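Local coordinates for protein putative isomerase YbhH (Escherichia coli, PDB 6OTV) that probably acts as an isomerase of the PrpF family, although its reaction is not established, at residues D133-N138 and T155-A160; V159-L164 and V335-R340; M36-S41 and G345-P350; K2-V7 and A17-E22. All coordinates share one frame; numbering follows the deposited sequence.

Contact 1. Residues D133-N138 and T155-A160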
loop_
_atom_site.group_PDB
_atom_site.type_symbol
_atom_site.label_atom_id
_atom_site.label_comp_id
_atom_site.label_asym_id
_atom_site.label_seq_id
_atom_site.Cartn_x
_atom_site.Cartn_y
_atom_site.Cartn_z
ATOM N N ASP A 133 12.803 3.996 5.440
ATOM C CA ASP A 133 13.786 2.950 5.689
ATOM C C ASP A 133 14.774 3.474 6.721
ATOM O O ASP A 133 15.580 4.364 6.426
ATOM C CB ASP A 133 14.476 2.537 4.391
ATOM C CG ASP A 133 13.499 1.957 3.384
ATOM O OD1 ASP A 133 12.560 1.248 3.809
ATOM O OD2 ASP A 133 13.658 2.218 2.174
ATOM N N VAL A 134 14.699 2.928 7.930
ATOM C CA VAL A 134 15.444 3.422 9.078
ATOM C C VAL A 134 16.645 2.518 9.315
ATOM O O VAL A 134 16.515 1.288 9.320
ATOM C CB VAL A 134 14.551 3.483 10.328
ATOM C CG1 VAL A 134 15.347 3.961 11.532
ATOM C CG2 VAL A 134 13.340 4.376 10.072
ATOM N N GLN A 135 17.811 3.126 9.511
ATOM C CA GLN A 135 19.005 2.386 9.907
ATOM C C GLN A 135 18.789 1.807 11.300
ATOM O O GLN A 135 18.685 2.550 12.283
ATOM C CB GLN A 135 20.225 3.301 9.877
ATOM C CG GLN A 135 20.513 3.912 8.518
ATOM C CD GLN A 135 20.851 2.868 7.475
ATOM O OE1 GLN A 135 21.460 1.844 7.782
ATOM N NE2 GLN A 135 20.448 3.117 6.235
ATOM N N THR A 136 18.707 0.484 11.391
ATOM C CA THR A 136 18.524 -0.210 12.667
ATOM C C THR A 136 19.501 -1.377 12.762
ATOM O O THR A 136 19.104 -2.545 12.676
ATOM C CB THR A 136 17.081 -0.692 12.826
ATOM O OG1 THR A 136 16.678 -1.407 11.650
ATOM C CG2 THR A 136 16.139 0.488 13.052
ATOM N N PRO A 137 20.792 -1.096 12.939
ATOM C CA PRO A 137 21.750 -2.189 13.149
ATOM C C PRO A 137 21.465 -2.910 14.458
ATOM O O PRO A 137 21.366 -2.289 15.519
ATOM C CB PRO A 137 23.109 -1.476 13.172
ATOM C CG PRO A 137 22.793 -0.061 13.521
ATOM C CD PRO A 137 21.454 0.220 12.914
ATOM N N ASN A 138 21.311 -4.233 14.365
ATOM C CA ASN A 138 20.982 -5.084 15.510
ATOM C C ASN A 138 19.656 -4.686 16.153
ATOM O O ASN A 138 19.461 -4.868 17.357
ATOM C CB ASN A 138 22.105 -5.079 16.552
ATOM C CG ASN A 138 23.391 -5.683 16.022
ATOM O OD1 ASN A 138 23.372 -6.692 15.317
ATOM N ND2 ASN A 138 24.518 -5.063 16.356
ATOM N N THR A 155 27.080 15.413 9.959
ATOM C CA THR A 155 26.544 14.253 9.268
ATOM C C THR A 155 25.746 13.401 10.241
ATOM O O THR A 155 25.990 13.415 11.449
ATOM C CB THR A 155 27.658 13.405 8.629
ATOM O OG1 THR A 155 28.599 13.008 9.635
ATOM C CG2 THR A 155 28.379 14.195 7.541
ATOM N N ALA A 156 24.787 12.654 9.701
ATOM C CA ALA A 156 23.977 11.746 10.498
ATOM C C ALA A 156 23.576 10.563 9.628
ATOM O O ALA A 156 23.946 10.475 8.454
ATOM C CB ALA A 156 22.747 12.451 11.078
ATOM N N ALA A 157 22.814 9.651 10.222
ATOM C CA ALA A 157 22.360 8.473 9.504
ATOM C C ALA A 157 21.319 8.860 8.456
ATOM O O ALA A 157 20.416 9.653 8.738
ATOM C CB ALA A 157 21.767 7.451 10.474
ATOM N N PRO A 158 21.413 8.318 7.244
ATOM C CA PRO A 158 20.389 8.606 6.235
ATOM C C PRO A 158 19.096 7.861 6.531
ATOM O O PRO A 158 19.106 6.720 7.000
ATOM C CB PRO A 158 21.030 8.113 4.932
ATOM C CG PRO A 158 21.931 7.006 5.376
ATOM C CD PRO A 158 22.474 7.438 6.721
ATOM N N VAL A 159 17.976 8.524 6.255
ATOM C CA VAL A 159 16.663 7.892 6.243
ATOM C C VAL A 159 16.075 8.080 4.853
ATOM O O VAL A 159 16.041 9.202 4.333
ATOM C CB VAL A 159 15.728 8.458 7.331
ATOM C CG1 VAL A 159 15.712 9.976 7.308
ATOM C CG2 VAL A 159 14.318 7.903 7.160
ATOM N N ALA A 160 15.645 6.980 4.243
ATOM C CA ALA A 160 15.084 7.008 2.900
ATOM C C ALA A 160 13.569 7.128 2.981
ATOM O O ALA A 160 12.916 6.364 3.700
ATOM C CB ALA A 160 15.481 5.751 2.123
HETATM O O HOH W 1 18.451 4.194 4.738
HETATM O O HOH W 2 17.622 6.004 9.286
#

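Contact 2. Residues V159-L164 and V335-R340. With EDO (1,2-ethanediol), chain D; EDO (1,2-ethanediol), chain E; EDO (1,2-ethanediol), chain N.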
loop_
_atom_site.group_PDB
_atom_site.type_symbol
_atom_site.label_atom_id
_atom_site.label_comp_id
_atom_site.label_asym_id
_atom_site.label_seq_id
_atom_site.Cartn_x
_atom_site.Cartn_y
_atom_site.Cartn_z
ATOM N N VAL A 159 17.976 8.524 6.255
ATOM C CA VAL A 159 16.663 7.892 6.243
ATOM C C VAL A 159 16.075 8.080 4.853
ATOM O O VAL A 159 16.041 9.202 4.333
ATOM C CB VAL A 159 15.728 8.458 7.331
ATOM C CG1 VAL A 159 15.712 9.976 7.308
ATOM C CG2 VAL A 159 14.318 7.903 7.160
ATOM N N ALA A 160 15.645 6.980 4.243
ATOM C CA ALA A 160 15.084 7.008 2.900
ATOM C C ALA A 160 13.569 7.128 2.981
ATOM O O ALA A 160 12.916 6.364 3.700
ATOM C CB ALA A 160 15.481 5.751 2.123
ATOM N N LEU A 161 13.017 8.097 2.253
ATOM C CA LEU A 161 11.580 8.354 2.223
ATOM C C LEU A 161 11.093 8.130 0.799
ATOM O O LEU A 161 11.445 8.895 -0.106
ATOM C CB LEU A 161 11.265 9.774 2.690
ATOM C CG LEU A 161 11.740 10.162 4.090
ATOM C CD1 LEU A 161 11.353 11.597 4.396
ATOM C CD2 LEU A 161 11.174 9.208 5.141
ATOM N N THR A 162 10.285 7.092 0.602
ATOM C CA THR A 162 9.760 6.727 -0.709
ATOM C C THR A 162 8.257 6.980 -0.740
ATOM O O THR A 162 7.507 6.394 0.049
ATOM C CB THR A 162 10.059 5.264 -1.029
ATOM O OG1 THR A 162 11.469 5.036 -0.938
ATOM C CG2 THR A 162 9.586 4.921 -2.434
ATOM N N PHE A 163 7.824 7.835 -1.662
ATOM C CA PHE A 163 6.416 8.186 -1.800
ATOM C C PHE A 163 5.714 7.163 -2.685
ATOM O O PHE A 163 6.180 6.859 -3.789
ATOM C CB PHE A 163 6.278 9.602 -2.365
ATOM C CG PHE A 163 6.645 10.678 -1.375
ATOM C CD1 PHE A 163 7.956 10.818 -0.936
ATOM C CD2 PHE A 163 5.682 11.540 -0.875
ATOM C CE1 PHE A 163 8.298 11.796 -0.016
ATOM C CE2 PHE A 163 6.020 12.526 0.045
ATOM C CZ PHE A 163 7.329 12.651 0.475
ATOM N N LEU A 164 4.591 6.635 -2.197
ATOM C CA LEU A 164 3.975 5.445 -2.773
ATOM C C LEU A 164 2.767 5.735 -3.656
ATOM O O LEU A 164 2.490 4.954 -4.572
ATOM C CB LEU A 164 3.560 4.484 -1.654
ATOM C CG LEU A 164 4.682 4.119 -0.680
ATOM C CD1 LEU A 164 4.158 3.267 0.465
ATOM C CD2 LEU A 164 5.817 3.415 -1.411
ATOM N N VAL A 335 13.515 10.274 -1.505
ATOM C CA VAL A 335 14.406 11.333 -1.050
ATOM C C VAL A 335 15.152 10.828 0.177
ATOM O O VAL A 335 14.599 10.071 0.984
ATOM C CB VAL A 335 13.624 12.631 -0.742
ATOM C CG1 VAL A 335 14.505 13.649 -0.040
ATOM C CG2 VAL A 335 13.057 13.225 -2.026
ATOM N N ILE A 336 16.418 11.222 0.305
ATOM C CA ILE A 336 17.213 10.938 1.492
ATOM C C ILE A 336 17.138 12.141 2.423
ATOM O O ILE A 336 17.315 13.285 1.990
ATOM C CB ILE A 336 18.674 10.617 1.131
ATOM C CG1 ILE A 336 18.749 9.439 0.152
ATOM C CG2 ILE A 336 19.481 10.319 2.394
ATOM C CD1 ILE A 336 18.349 8.109 0.754
ATOM N N ARG A 337 16.865 11.885 3.697
ATOM C CA ARG A 337 16.931 12.901 4.736
ATOM C C ARG A 337 17.773 12.362 5.882
ATOM O O ARG A 337 18.304 11.248 5.823
ATOM C CB ARG A 337 15.531 13.293 5.234
ATOM C CG ARG A 337 14.578 13.811 4.164
ATOM C CD ARG A 337 14.718 15.310 3.961
ATOM N NE ARG A 337 15.937 15.650 3.238
ATOM C CZ ARG A 337 16.384 16.889 3.074
ATOM N NH1 ARG A 337 15.712 17.912 3.588
ATOM N NH2 ARG A 337 17.506 17.105 2.401
ATOM N N THR A 338 17.907 13.163 6.932
ATOM C CA THR A 338 18.479 12.706 8.188
ATOM C C THR A 338 17.584 13.180 9.321
ATOM O O THR A 338 16.810 14.130 9.174
ATOM C CB THR A 338 19.911 13.219 8.411
ATOM O OG1 THR A 338 19.877 14.629 8.675
ATOM C CG2 THR A 338 20.790 12.948 7.189
ATOM N N THR A 339 17.696 12.504 10.460
ATOM C CA THR A 339 16.918 12.869 11.631
ATOM C C THR A 339 17.765 12.614 12.870
ATOM O O THR A 339 18.778 11.912 12.818
ATOM C CB THR A 339 15.592 12.090 11.693
ATOM O OG1 THR A 339 14.774 12.607 12.748
ATOM C CG2 THR A 339 15.846 10.609 11.935
ATOM N N ARG A 340 17.350 13.207 13.987
ATOM C CA ARG A 340 18.057 12.997 15.242
ATOM C C ARG A 340 17.107 13.253 16.400
ATOM O O ARG A 340 16.352 14.228 16.389
ATOM C CB ARG A 340 19.287 13.906 15.354
ATOM C CG ARG A 340 20.275 13.471 16.424
ATOM C CD ARG A 340 21.468 14.410 16.493
ATOM N NE ARG A 340 21.137 15.673 17.145
ATOM C CZ ARG A 340 21.146 15.855 18.464
ATOM N NH1 ARG A 340 21.461 14.851 19.274
ATOM N NH2 ARG A 340 20.833 17.041 18.972
HETATM C C1 EDO D . 2.950 7.459 -7.561
HETATM O O1 EDO D . 1.954 6.488 -7.895
HETATM C C2 EDO D . 3.959 6.830 -6.607
HETATM O O2 EDO D . 4.668 7.845 -5.887
HETATM C C1 EDO E . 23.091 15.358 9.161
HETATM O O1 EDO E . 21.987 15.753 8.342
HETATM C C2 EDO E . 23.105 16.240 10.402
HETATM O O2 EDO E . 24.313 16.084 11.154
HETATM C C1 EDO N . 22.348 10.608 19.167
HETATM O O1 EDO N . 22.459 11.923 18.612
HETATM C C2 EDO N . 20.958 10.430 19.770
HETATM O O2 EDO N . 19.973 10.969 18.878
#

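Contact 3. Residues M36-S41 and G345-P350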
loop_
_atom_site.group_PDB
_atom_site.type_symbol
_atom_site.label_atom_id
_atom_site.label_comp_id
_atom_site.label_asym_id
_atom_site.label_seq_id
_atom_site.Cartn_x
_atom_site.Cartn_y
_atom_site.Cartn_z
ATOM N N MET A 36 -0.317 24.427 21.073
ATOM C CA MET A 36 0.184 25.789 21.231
ATOM C C MET A 36 0.977 25.932 22.521
ATOM O O MET A 36 2.037 26.570 22.541
ATOM C CB MET A 36 -0.974 26.788 21.204
ATOM C CG MET A 36 -1.780 26.795 19.915
ATOM S SD MET A 36 -3.227 27.870 20.044
ATOM C CE MET A 36 -4.200 27.323 18.645
ATOM N N ALA A 37 0.482 25.335 23.610
ATOM C CA ALA A 37 1.174 25.432 24.890
ATOM C C ALA A 37 2.502 24.686 24.875
ATOM O O ALA A 37 3.436 25.073 25.586
ATOM C CB ALA A 37 0.284 24.902 26.014
ATOM N N ILE A 38 2.606 23.614 24.084
ATOM C CA ILE A 38 3.873 22.895 23.997
ATOM C C ILE A 38 4.926 23.756 23.313
ATOM O O ILE A 38 6.074 23.836 23.767
ATOM C CB ILE A 38 3.685 21.549 23.273
ATOM C CG1 ILE A 38 2.809 20.607 24.103
ATOM C CG2 ILE A 38 5.029 20.893 23.004
ATOM C CD1 ILE A 38 2.562 19.268 23.435
ATOM N N MET A 39 4.548 24.431 22.226
ATOM C CA MET A 39 5.496 25.203 21.432
ATOM C C MET A 39 5.736 26.603 21.971
ATOM O O MET A 39 6.771 27.200 21.656
ATOM C CB MET A 39 5.002 25.314 19.993
ATOM C CG MET A 39 4.927 23.992 19.302
ATOM S SD MET A 39 6.531 23.193 19.378
ATOM C CE MET A 39 5.971 21.552 19.598
ATOM N N GLY A 40 4.813 27.144 22.757
ATOM C CA GLY A 40 4.910 28.537 23.141
ATOM C C GLY A 40 4.371 29.469 22.081
ATOM O O GLY A 40 4.903 30.572 21.901
ATOM N N SER A 41 3.332 29.045 21.364
ATOM C CA SER A 41 2.723 29.871 20.331
ATOM C C SER A 41 2.244 31.200 20.903
ATOM O O SER A 41 1.706 31.262 22.011
ATOM C CB SER A 41 1.551 29.124 19.693
ATOM O OG SER A 41 0.898 29.923 18.724
ATOM N N GLY A 345 11.378 13.247 27.230
ATOM C CA GLY A 345 10.943 13.467 28.595
ATOM C C GLY A 345 9.528 13.992 28.731
ATOM O O GLY A 345 8.604 13.498 28.076
ATOM N N GLU A 346 9.345 15.000 29.581
ATOM C CA GLU A 346 8.027 15.518 29.917
ATOM C C GLU A 346 7.993 17.020 29.670
ATOM O O GLU A 346 8.909 17.740 30.082
ATOM C CB GLU A 346 7.685 15.212 31.380
ATOM C CG GLU A 346 6.209 15.317 31.722
ATOM C CD GLU A 346 5.423 14.085 31.314
ATOM O OE1 GLU A 346 6.047 13.077 30.921
ATOM O OE2 GLU A 346 4.177 14.125 31.395
ATOM N N VAL A 347 6.942 17.489 29.001
ATOM C CA VAL A 347 6.723 18.912 28.768
ATOM C C VAL A 347 5.565 19.367 29.644
ATOM O O VAL A 347 4.543 18.681 29.741
ATOM C CB VAL A 347 6.448 19.215 27.281
ATOM C CG1 VAL A 347 5.932 20.641 27.104
ATOM C CG2 VAL A 347 7.712 19.015 26.464
ATOM N N TYR A 348 5.731 20.521 30.286
ATOM C CA TYR A 348 4.752 21.057 31.220
ATOM C C TYR A 348 4.031 22.241 30.595
ATOM O O TYR A 348 4.652 23.086 29.939
ATOM C CB TYR A 348 5.423 21.468 32.534
ATOM C CG TYR A 348 6.126 20.309 33.209
ATOM C CD1 TYR A 348 5.478 19.546 34.173
ATOM C CD2 TYR A 348 7.429 19.960 32.861
ATOM C CE1 TYR A 348 6.110 18.478 34.783
ATOM C CE2 TYR A 348 8.069 18.892 33.468
ATOM C CZ TYR A 348 7.403 18.154 34.426
ATOM O OH TYR A 348 8.033 17.088 35.033
ATOM N N LEU A 349 2.716 22.294 30.798
ATOM C CA LEU A 349 1.848 23.295 30.195
ATOM C C LEU A 349 1.471 24.367 31.210
ATOM O O LEU A 349 1.129 24.045 32.354
ATOM C CB LEU A 349 0.578 22.637 29.654
ATOM C CG LEU A 349 0.831 21.359 28.849
ATOM C CD1 LEU A 349 -0.477 20.658 28.504
ATOM C CD2 LEU A 349 1.640 21.666 27.590
ATOM N N PRO A 350 1.521 25.653 30.826
ATOM C CA PRO A 350 1.198 26.762 31.735
ATOM C C PRO A 350 -0.267 26.780 32.160
ATOM O O PRO A 350 -1.079 26.131 31.500
ATOM C CB PRO A 350 1.538 28.009 30.908
ATOM C CG PRO A 350 1.499 27.559 29.490
ATOM C CD PRO A 350 1.939 26.127 29.494
#

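Contact 4. Residues K2-V7 and A17-E22. With EDO (1,2-ethanediol), chain L.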
loop_
_atom_site.group_PDB
_atom_site.type_symbol
_atom_site.label_atom_id
_atom_site.label_comp_id
_atom_site.label_asym_id
_atom_site.label_seq_id
_atom_site.Cartn_x
_atom_site.Cartn_y
_atom_site.Cartn_z
ATOM N N LYS A 2 -1.826 19.415 32.403
ATOM C CA LYS A 2 -0.693 20.201 32.865
ATOM C C LYS A 2 0.661 19.660 32.437
ATOM O O LYS A 2 1.646 20.402 32.506
ATOM C CB LYS A 2 -0.717 20.327 34.396
ATOM C CG LYS A 2 -1.729 21.343 34.891
ATOM C CD LYS A 2 -1.439 22.717 34.296
ATOM C CE LYS A 2 -2.558 23.706 34.587
ATOM N NZ LYS A 2 -3.815 23.363 33.865
ATOM N N LYS A 3 0.742 18.406 31.995
ATOM C CA LYS A 3 1.989 17.842 31.505
ATOM C C LYS A 3 1.669 16.736 30.510
ATOM O O LYS A 3 0.586 16.142 30.539
ATOM C CB LYS A 3 2.855 17.300 32.647
ATOM C CG LYS A 3 2.227 16.142 33.398
ATOM C CD LYS A 3 3.186 15.571 34.423
ATOM C CE LYS A 3 2.591 14.365 35.128
ATOM N NZ LYS A 3 3.532 13.813 36.140
ATOM N N ILE A 4 2.629 16.461 29.632
ATOM C CA ILE A 4 2.455 15.467 28.575
ATOM C C ILE A 4 3.818 14.920 28.161
ATOM O O ILE A 4 4.784 15.688 28.040
ATOM C CB ILE A 4 1.702 16.068 27.376
ATOM C CG1 ILE A 4 1.514 15.029 26.269
ATOM C CG2 ILE A 4 2.430 17.296 26.833
ATOM C CD1 ILE A 4 0.704 15.542 25.097
ATOM N N PRO A 5 3.954 13.606 27.968
ATOM C CA PRO A 5 5.205 13.069 27.416
ATOM C C PRO A 5 5.473 13.629 26.027
ATOM O O PRO A 5 4.557 13.801 25.218
ATOM C CB PRO A 5 4.956 11.556 27.373
ATOM C CG PRO A 5 3.891 11.321 28.391
ATOM C CD PRO A 5 3.017 12.540 28.357
ATOM N N CYS A 6 6.743 13.910 25.752
ATOM C CA CYS A 6 7.103 14.564 24.503
ATOM C C CYS A 6 8.532 14.202 24.121
ATOM O O CYS A 6 9.376 13.936 24.980
ATOM C CB CYS A 6 6.943 16.081 24.623
ATOM S SG CYS A 6 7.354 17.011 23.134
ATOM N N VAL A 7 8.785 14.186 22.814
ATOM C CA VAL A 7 10.110 13.947 22.255
ATOM C C VAL A 7 10.365 15.018 21.204
ATOM O O VAL A 7 9.592 15.145 20.247
ATOM C CB VAL A 7 10.236 12.544 21.630
ATOM C CG1 VAL A 7 11.569 12.404 20.908
ATOM C CG2 VAL A 7 10.086 11.456 22.686
ATOM N N ALA A 17 8.005 18.843 18.167
ATOM C CA ALA A 17 7.574 17.806 19.092
ATOM C C ALA A 17 7.027 16.603 18.342
ATOM O O ALA A 17 6.283 16.745 17.365
ATOM C CB ALA A 17 6.504 18.325 20.049
ATOM N N PHE A 18 7.398 15.420 18.816
ATOM C CA PHE A 18 6.836 14.159 18.357
ATOM C C PHE A 18 6.031 13.567 19.508
ATOM O O PHE A 18 6.570 13.332 20.595
ATOM C CB PHE A 18 7.938 13.211 17.882
ATOM C CG PHE A 18 8.487 13.559 16.519
ATOM C CD1 PHE A 18 9.276 14.684 16.340
ATOM C CD2 PHE A 18 8.206 12.763 15.418
ATOM C CE1 PHE A 18 9.776 15.011 15.089
ATOM C CE2 PHE A 18 8.703 13.081 14.165
ATOM C CZ PHE A 18 9.488 14.208 13.999
ATOM N N LEU A 19 4.739 13.354 19.270
ATOM C CA LEU A 19 3.793 12.974 20.306
ATOM C C LEU A 19 3.033 11.728 19.881
ATOM O O LEU A 19 2.799 11.499 18.692
ATOM C CB LEU A 19 2.793 14.107 20.585
ATOM C CG LEU A 19 3.385 15.474 20.936
ATOM C CD1 LEU A 19 2.313 16.553 20.899
ATOM C CD2 LEU A 19 4.053 15.425 22.303
ATOM N N LEU A 20 2.654 10.922 20.867
ATOM C CA LEU A 20 1.744 9.809 20.648
ATOM C C LEU A 20 0.310 10.303 20.763
ATOM O O LEU A 20 -0.028 11.052 21.683
ATOM C CB LEU A 20 1.991 8.691 21.662
ATOM C CG LEU A 20 3.318 7.942 21.563
ATOM C CD1 LEU A 20 3.503 7.052 22.779
ATOM C CD2 LEU A 20 3.365 7.120 20.287
ATOM N N ALA A 21 -0.536 9.875 19.823
ATOM C CA ALA A 21 -1.929 10.309 19.827
ATOM C C ALA A 21 -2.665 9.886 21.091
ATOM O O ALA A 21 -3.665 10.519 21.449
ATOM C CB ALA A 21 -2.647 9.772 18.588
ATOM N N GLU A 22 -2.193 8.836 21.773
ATOM C CA GLU A 22 -2.787 8.431 23.045
ATOM C C GLU A 22 -2.835 9.586 24.035
ATOM O O GLU A 22 -3.787 9.709 24.814
ATOM C CB GLU A 22 -1.993 7.280 23.661
ATOM C CG GLU A 22 -2.280 5.909 23.115
ATOM C CD GLU A 22 -1.336 4.874 23.697
ATOM O OE1 GLU A 22 -0.361 5.278 24.369
ATOM O OE2 GLU A 22 -1.568 3.664 23.488
HETATM C C1 EDO L . -0.474 4.283 19.955
HETATM O O1 EDO L . -1.067 4.084 18.665
HETATM C C2 EDO L . -0.191 5.765 20.174
HETATM O O2 EDO L . -1.406 6.514 20.066
HETATM O O HOH W 3 3.537 11.776 23.565
#

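Contact 1. Residues D133-N138 and T155-A160
Asp133 and Ala160 make an antiparallel hydrogen-bonded pair where strands 129-135 and 158-163 begin to part, a worked example of strand pairing giving way to water. Asp133 N donates to Ala160 O at 2.9 Å, whereas the return bond from Ala160 N to Asp133 O is weak at 3.4 Å. Both side chains rise on the same face, where Asp133 OD2 rests 4.0 Å from the Ala160 CB methyl. The other carboxylate oxygen, OD1, lies near Glu131 OE2, a neighbour of like charge, while Arg118 also touches this side chain. Two residues on, the backbones have spread too far for direct bonding, and one water spans the gap, accepting from Gln135 N (2.9 Å) and donating to Pro158 O (2.8 Å). In Gln135, chi1 (-60°) sets CG anti to the carbonyl carbon and 3.5 Å from Pro158 O; the bend at chi2 (-63°) then carries the amide, with NE2, to a second water, which is held by weak bonds alone. Val159 turns CG1 between its own backbone N and carbonyl carbon (chi1 49°); the other branch, CG2, stands 3.8 Å from Asp133 O.

Contact 2. Residues V159-L164 and V335-R340
Val159 and Arg337, and two residues along Leu161 and Val335, are the hydrogen-bonded pairs of a regular antiparallel pairing between strands 158-163 and 332-344, with Ala160 opposite Ile336 as the non-hydrogen-bonded pair between them. The example shows how an inner strand divides its polar atoms. Val159 N gives to Arg337 O at 2.8 Å, and Arg337 N returns a bond to Val159 O at 2.9 Å. Leu161 N reaches Val335 O at 2.8 Å, and Val335 N reaches Leu161 O at 2.9 Å. Val159 O also receives a CA-H...O contact from Ile336 CA. The alternate residues of the first strand, Ala160 and Thr162, bond instead to Asp133 and Glu131 of strand 129-135.

Arg337 is buried, and two of its guanidinium nitrogens have partners within the chain. Bends at chi2 and chi3 fold it back until NE donates to Ile336 O at 3.0 Å, the oxygen lying in the guanidinium plane, while NH1 bonds to Asn95 OD1. Farther along, Thr338 OG1 and Thr339 OG1 turn to Arg10, using its NH1 and its backbone O respectively. Ethanediol molecules, probably from the crystallisation liquor, supply partners at the margins, among them one that donates to Phe163 O.

On the face that carries Val159, Leu161, Val335 and Arg337, Val159 CG1 comes to 3.2 Å from Arg337 O, and the Leu161 side chain crosses that of Arg337 at about a right angle, CD1 meeting CG at 3.9 Å.

Contact 3. Residues M36-S41 and G345-P350
The last turn of helix 28-39 lies beside the C-terminal strand 346-348 and the residues just after it, the backbones coming closest at Ala37 and Leu349, whose CA atoms are 5.8 Å apart. What joins them is wholly apolar, an example of a chain terminus packed against a helix by a few small and branched apolar side chains. Leu349 is central. Its chi1 (-46°), with CG anti to the carbonyl carbon, directs the side chain to the helix; with CD1 extended (chi2 172°), the other methyl, CD2, meets two residues: Ala37 CB at 3.8 Å and Ile38 CG1, also at 3.8 Å. The Ile38 and Leu349 side chains cross obliquely. Pro350, the final residue, adds its ring carbon CD, 4.0 Å from Ala37 CB. At the other end of the contact Val347 extends CG1 toward Ile38 CG2 at 4.2 Å, so Ile38 offers one branch to each of two strand residues, while the intervening Tyr348 points away.

The helix stops just beyond, at Gly40, whose positive phi (82°) leads the chain out; Met36 O receives both Gly40 N and Ser41 N there.

Behind this packing, Val347 and Leu349 bond through their backbones to Ile4 and Lys2, placing the C-terminal strand alongside strand 3-11. Ile38 meanwhile reaches Leu19 of strand 14-20, so the helix lies against both the N-terminal strands and the last residues of the chain.

Contact 4. Residues K2-V7 and A17-E22
Val7 and Phe18 carry the direct backbone bonds of this contact, an antiparallel hydrogen-bonded pair. Phe18 N donates to Val7 O over a short 2.6 Å, and Val7 N answers to Phe18 O at 3.2 Å. The same Val7 O receives a CA-H...O contact from Ala17 CA and lies near the plane of the Phe18 ring, at its edge. A water takes over where the backbones diverge, donating to Pro5 O (2.8 Å) and accepting from Leu20 N (3.0 Å). These strands, 3-11 and 14-20, are the arms of the N-terminal beta hairpin, and the short segments run at 132° to each other, a strongly splayed antiparallel pairing in keeping with that early separation.

Apolar side chains meet on the face away from Val7 and Phe18. Cys6 holds SG anti to its backbone N (chi1 -180°), which brings the sulfur 3.5 Å from Ala17 CB and 3.8 Å from Leu19 CD2. That leucine methyl lies more loosely, 4.4 Å, from Ile4 CD1, and it also sits beside a carbonyl oxygen, Pro5 O, at 3.4 Å. Helix 28-39 covers this cluster, with Leu35 and Ile38 against Leu19 and Met39 against Ala17, while Val347 touches Cys6.

How the contacts relate
From the N terminus, contact 4 closes first, a short loop completed within the opening hairpin. Contact 3 then opens on the following helix and closes only at the C terminus, so the rest of the chain's long excursion lies inside it. Nested there, contact 1 joins strands 129-135 and 158-163 over a short loop, and contact 2 starts on the same second strand, sharing Val159 and Ala160, before closing much later on strand 332-344. Contacts 1 and 2 thus make three successive neighbouring strands. Strand 332-344 also pairs with 3-11, linking this region to contact 4, and contacts 3 and 4 touch directly where the chain's two ends lie side by side.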